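Local atomic coordinates of periplasmic binding protein (Veillonella parvula, PDB entry 4LJS), a protein that probably binds a ligand, perhaps an iron chelate or a corrinoid, outside the cytoplasmic membrane and delivers it to an ABC-type importer. Residues 213-216 and 217-221; 238-242 and 243-247. All coordinates share one frame; numbering follows the deposited sequence.

Contact 1 (213-216 and 217-221); sequences KTLA and GNIGA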
loop_
_atom_site.group_PDB
_atom_site.type_symbol
_atom_site.label_atom_id
_atom_site.label_comp_id
_atom_site.label_asym_id
_atom_site.label_seq_id
_atom_site.Cartn_x
_atom_site.Cartn_y
_atom_site.Cartn_z
ATOM N N LYS A 213 -14.586 5.732 2.538
ATOM C CA LYS A 213 -13.498 6.681 2.350
ATOM C C LYS A 213 -12.104 6.062 2.511
ATOM O O LYS A 213 -11.101 6.765 2.405
ATOM C CB LYS A 213 -13.666 7.893 3.269
ATOM C CG LYS A 213 -14.914 8.710 2.963
ATOM C CD LYS A 213 -15.030 9.931 3.853
ATOM C CE LYS A 213 -14.040 11.019 3.458
ATOM N NZ LYS A 213 -14.232 12.247 4.284
ATOM N N THR A 214 -12.042 4.755 2.760
ATOM C CA THR A 214 -10.750 4.074 2.867
ATOM C C THR A 214 -10.438 3.319 1.576
ATOM O O THR A 214 -11.340 2.995 0.802
ATOM C CB THR A 214 -10.713 3.069 4.030
ATOM O OG1 THR A 214 -11.522 1.927 3.702
ATOM C CG2 THR A 214 -11.207 3.713 5.323
ATOM N N LEU A 215 -9.160 3.038 1.349
ATOM C CA LEU A 215 -8.762 2.317 0.149
ATOM C C LEU A 215 -9.377 0.914 0.103
ATOM O O LEU A 215 -9.829 0.469 -0.954
ATOM C CB LEU A 215 -7.240 2.246 0.023
ATOM C CG LEU A 215 -6.758 1.351 -1.127
ATOM C CD1 LEU A 215 -7.235 1.881 -2.488
ATOM C CD2 LEU A 215 -5.258 1.231 -1.096
ATOM N N ALA A 216 -9.400 0.223 1.244
ATOM C CA ALA A 216 -10.048 -1.084 1.305
ATOM C C ALA A 216 -11.498 -0.974 0.860
ATOM O O ALA A 216 -11.985 -1.815 0.107
ATOM C CB ALA A 216 -9.961 -1.682 2.703
ATOM N N GLY A 217 -12.179 0.071 1.322
ATOM C CA GLY A 217 -13.549 0.329 0.911
ATOM C C GLY A 217 -13.625 0.562 -0.589
ATOM O O GLY A 217 -14.491 0.011 -1.269
ATOM N N ASN A 218 -12.700 1.363 -1.110
ATOM C CA ASN A 218 -12.691 1.689 -2.533
ATOM C C ASN A 218 -12.390 0.465 -3.388
ATOM O O ASN A 218 -12.862 0.351 -4.521
ATOM C CB ASN A 218 -11.699 2.817 -2.831
ATOM C CG ASN A 218 -11.751 3.287 -4.281
ATOM O OD1 ASN A 218 -10.803 3.097 -5.046
ATOM N ND2 ASN A 218 -12.863 3.906 -4.663
ATOM N N ILE A 219 -11.603 -0.457 -2.850
ATOM C CA ILE A 219 -11.316 -1.686 -3.578
ATOM C C ILE A 219 -12.590 -2.522 -3.676
ATOM O O ILE A 219 -12.926 -3.027 -4.749
ATOM C CB ILE A 219 -10.175 -2.476 -2.938
ATOM C CG1 ILE A 219 -8.864 -1.690 -3.075
ATOM C CG2 ILE A 219 -10.052 -3.864 -3.577
ATOM C CD1 ILE A 219 -7.762 -2.152 -2.095
ATOM N N GLY A 220 -13.312 -2.634 -2.561
ATOM C CA GLY A 220 -14.621 -3.265 -2.566
ATOM C C GLY A 220 -15.587 -2.630 -3.557
ATOM O O GLY A 220 -16.238 -3.337 -4.328
ATOM N N ALA A 221 -15.680 -1.300 -3.541
ATOM C CA ALA A 221 -16.553 -0.574 -4.474
ATOM C C ALA A 221 -16.110 -0.736 -5.932
ATOM O O ALA A 221 -16.934 -0.981 -6.813
ATOM C CB ALA A 221 -16.627 0.909 -4.103
#

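Contact 2 (238-242 and 243-247); sequences EDVVE and QNPDV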
loop_
_atom_site.group_PDB
_atom_site.type_symbol
_atom_site.label_atom_id
_atom_site.label_comp_id
_atom_site.label_asym_id
_atom_site.label_seq_id
_atom_site.Cartn_x
_atom_site.Cartn_y
_atom_site.Cartn_z
ATOM N N GLU A 238 -23.204 -5.998 17.235
ATOM C CA GLU A 238 -24.637 -5.880 17.006
ATOM C C GLU A 238 -24.963 -5.340 15.616
ATOM O O GLU A 238 -25.844 -5.860 14.929
ATOM C CB GLU A 238 -25.252 -4.974 18.066
ATOM C CG GLU A 238 -26.689 -4.621 17.799
ATOM C CD GLU A 238 -27.344 -3.978 18.992
ATOM O OE1 GLU A 238 -26.652 -3.229 19.714
ATOM O OE2 GLU A 238 -28.546 -4.230 19.215
ATOM N N ASP A 239 -24.255 -4.288 15.213
ATOM C CA ASP A 239 -24.415 -3.706 13.881
ATOM C C ASP A 239 -23.940 -4.659 12.788
ATOM O O ASP A 239 -24.445 -4.633 11.664
ATOM C CB ASP A 239 -23.665 -2.376 13.777
ATOM C CG ASP A 239 -24.543 -1.187 14.101
ATOM O OD1 ASP A 239 -25.692 -1.154 13.616
ATOM O OD2 ASP A 239 -24.089 -0.287 14.841
ATOM N N VAL A 240 -22.967 -5.497 13.118
ATOM C CA VAL A 240 -22.487 -6.488 12.166
ATOM C C VAL A 240 -23.561 -7.545 11.910
ATOM O O VAL A 240 -23.776 -7.953 10.771
ATOM C CB VAL A 240 -21.171 -7.142 12.635
ATOM C CG1 VAL A 240 -20.755 -8.243 11.681
ATOM C CG2 VAL A 240 -20.073 -6.092 12.743
ATOM N N VAL A 241 -24.246 -7.967 12.968
ATOM C CA VAL A 241 -25.357 -8.910 12.836
ATOM C C VAL A 241 -26.471 -8.344 11.958
ATOM O O VAL A 241 -27.006 -9.037 11.091
ATOM C CB VAL A 241 -25.942 -9.302 14.208
ATOM C CG1 VAL A 241 -27.239 -10.084 14.034
ATOM C CG2 VAL A 241 -24.932 -10.108 15.004
ATOM N N GLU A 242 -26.813 -7.079 12.182
ATOM C CA GLU A 242 -27.848 -6.424 11.391
ATOM C C GLU A 242 -27.442 -6.294 9.922
ATOM O O GLU A 242 -28.211 -6.643 9.027
ATOM C CB GLU A 242 -28.173 -5.047 11.971
ATOM C CG GLU A 242 -29.200 -4.260 11.172
ATOM C CD GLU A 242 -29.468 -2.881 11.759
ATOM O OE1 GLU A 242 -29.439 -1.892 10.992
ATOM O OE2 GLU A 242 -29.712 -2.782 12.981
ATOM N N GLN A 243 -26.231 -5.797 9.681
ATOM C CA GLN A 243 -25.755 -5.575 8.319
ATOM C C GLN A 243 -25.568 -6.891 7.566
ATOM O O GLN A 243 -25.857 -6.976 6.372
ATOM C CB GLN A 243 -24.464 -4.754 8.321
ATOM C CG GLN A 243 -24.663 -3.301 8.723
ATOM C CD GLN A 243 -25.459 -2.524 7.695
ATOM O OE1 GLN A 243 -25.186 -2.602 6.496
ATOM N NE2 GLN A 243 -26.456 -1.773 8.158
ATOM N N ASN A 244 -25.085 -7.907 8.277
ATOM C CA ASN A 244 -25.035 -9.277 7.763
ATOM C C ASN A 244 -24.233 -9.444 6.461
ATOM O O ASN A 244 -24.796 -9.769 5.418
ATOM C CB ASN A 244 -26.463 -9.816 7.593
ATOM C CG ASN A 244 -26.519 -11.328 7.521
ATOM O OD1 ASN A 244 -25.646 -12.021 8.041
ATOM N ND2 ASN A 244 -27.556 -11.848 6.874
ATOM N N PRO A 245 -22.910 -9.234 6.524
ATOM C CA PRO A 245 -22.096 -9.371 5.312
ATOM C C PRO A 245 -22.006 -10.812 4.819
ATOM O O PRO A 245 -21.990 -11.741 5.625
ATOM C CB PRO A 245 -20.714 -8.900 5.768
ATOM C CG PRO A 245 -20.700 -9.146 7.247
ATOM C CD PRO A 245 -22.101 -8.884 7.705
ATOM N N ASP A 246 -21.951 -10.974 3.499
ATOM C CA ASP A 246 -21.660 -12.255 2.864
ATOM C C ASP A 246 -20.215 -12.692 3.071
ATOM O O ASP A 246 -19.919 -13.888 3.058
ATOM C CB ASP A 246 -21.898 -12.153 1.362
ATOM C CG ASP A 246 -23.313 -11.778 1.027
ATOM O OD1 ASP A 246 -24.238 -12.386 1.608
ATOM O OD2 ASP A 246 -23.496 -10.871 0.190
ATOM N N VAL A 247 -19.322 -11.715 3.222
ATOM C CA VAL A 247 -17.890 -11.971 3.362
ATOM C C VAL A 247 -17.237 -10.900 4.244
ATOM O O VAL A 247 -17.497 -9.704 4.089
ATOM C CB VAL A 247 -17.186 -12.049 1.977
ATOM C CG1 VAL A 247 -17.497 -10.815 1.135
ATOM C CG2 VAL A 247 -15.685 -12.223 2.132
#

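Contact 1 (213-216 and 217-221)
From T214 the backbone turns directly into the helix of residues 215-222, whose first turn closes as N218 N donates to T214 O at 2.9 Å, followed by I219 N to L215 O and G220 N to A216 O. T214 is the N-cap, and its side chain illustrates how a hydroxyl can supply an acceptor to an amide of the first turn. With OG1 set between the backbone N and the carbonyl carbon (chi1 72°), the oxygen reaches forward over the helix start and accepts from G217 N at 3.1 Å, the N-H pointing at it with an angle of 158°. The same OG1 is also hydrogen-bonded to G211 O in the segment just before the helix, so one hydroxyl ties the incoming loop to the helix end. A valine here would probably leave G217 N without its capping acceptor and G211 O without its hydroxyl partner, fraying the first turn. Just past the cap, L215 and I219, one turn apart, meet on the apolar side of the helix. I219 sends CG1 beside its own backbone N (chi1 -67°), which lays this branch against L215 O at 3.2 Å and brings CD1 to 3.8 Å from L215 CG, the two side chains slanting past each other. N218 rests its CB 3.5 Å from L215 O, while its OD1 accepts from M151 N, at the start of helix 151-164. M151 also packs against L215 and I219; I219 further packs on L299, S302 and V306 of helix 299-310, and A216 meets V292, wedging the short helix between these two helices and the loop before 299.

Contact 2 (238-242 and 243-247)
D239 and Q243 are joined one turn apart near the end of helix 237-243: D239 O accepts from Q243 N at 2.9 Å, and the aliphatic part of Q243 folds back over the same carbonyl, its CG 3.2 Å from the oxygen. Beyond CG the Q243 chain bends at chi2 (-68°). V240 comes next, its O taking N244 N at 2.8 Å in the last helical bond across this junction. Beyond it the P245 ring begins, with CD 3.6 Å from V240 O and 4.2 Å from V240 CG1; P245 N, having no hydrogen, cannot continue the helical bonding. N244 leaves the helix with positive phi (58°), and the chain runs through P245 and D246, the helix-to-strand half of a crossover leading into strand 247-252, which pairs in parallel with 196-203; V240 and P245 both lie on L198 of that neighbouring strand. V241 O is touched by N244 CB at 3.6 Å, while N244 OD1 accepts from N277 N. E242, extended and exposed, slants across Q243, its OE1 staying 4.1 Å from Q243 NE2, too long for a hydrogen bond, with carboxylate and amide planes 44° apart.

How the contacts relate
The two contacts illustrate opposite ends of helices: contact 1 starts one and contact 2 finishes another, in series along the chain and with centres about 18 Å apart, without touching. Contact 1 is largely buried, its centre about 12 Å from the centre of the chain, and its apolar residues face helices and a loop. Contact 2, about 27 Å out, is only partly buried: E242 is exposed while V240 and P245 are buried against strand 196-203. Their chemistry differs accordingly: a side-chain hydroxyl satisfies an amide at the beginning of helix 215-222, whereas a positive-phi asparagine and a proline redirect the chain after helix 237-243.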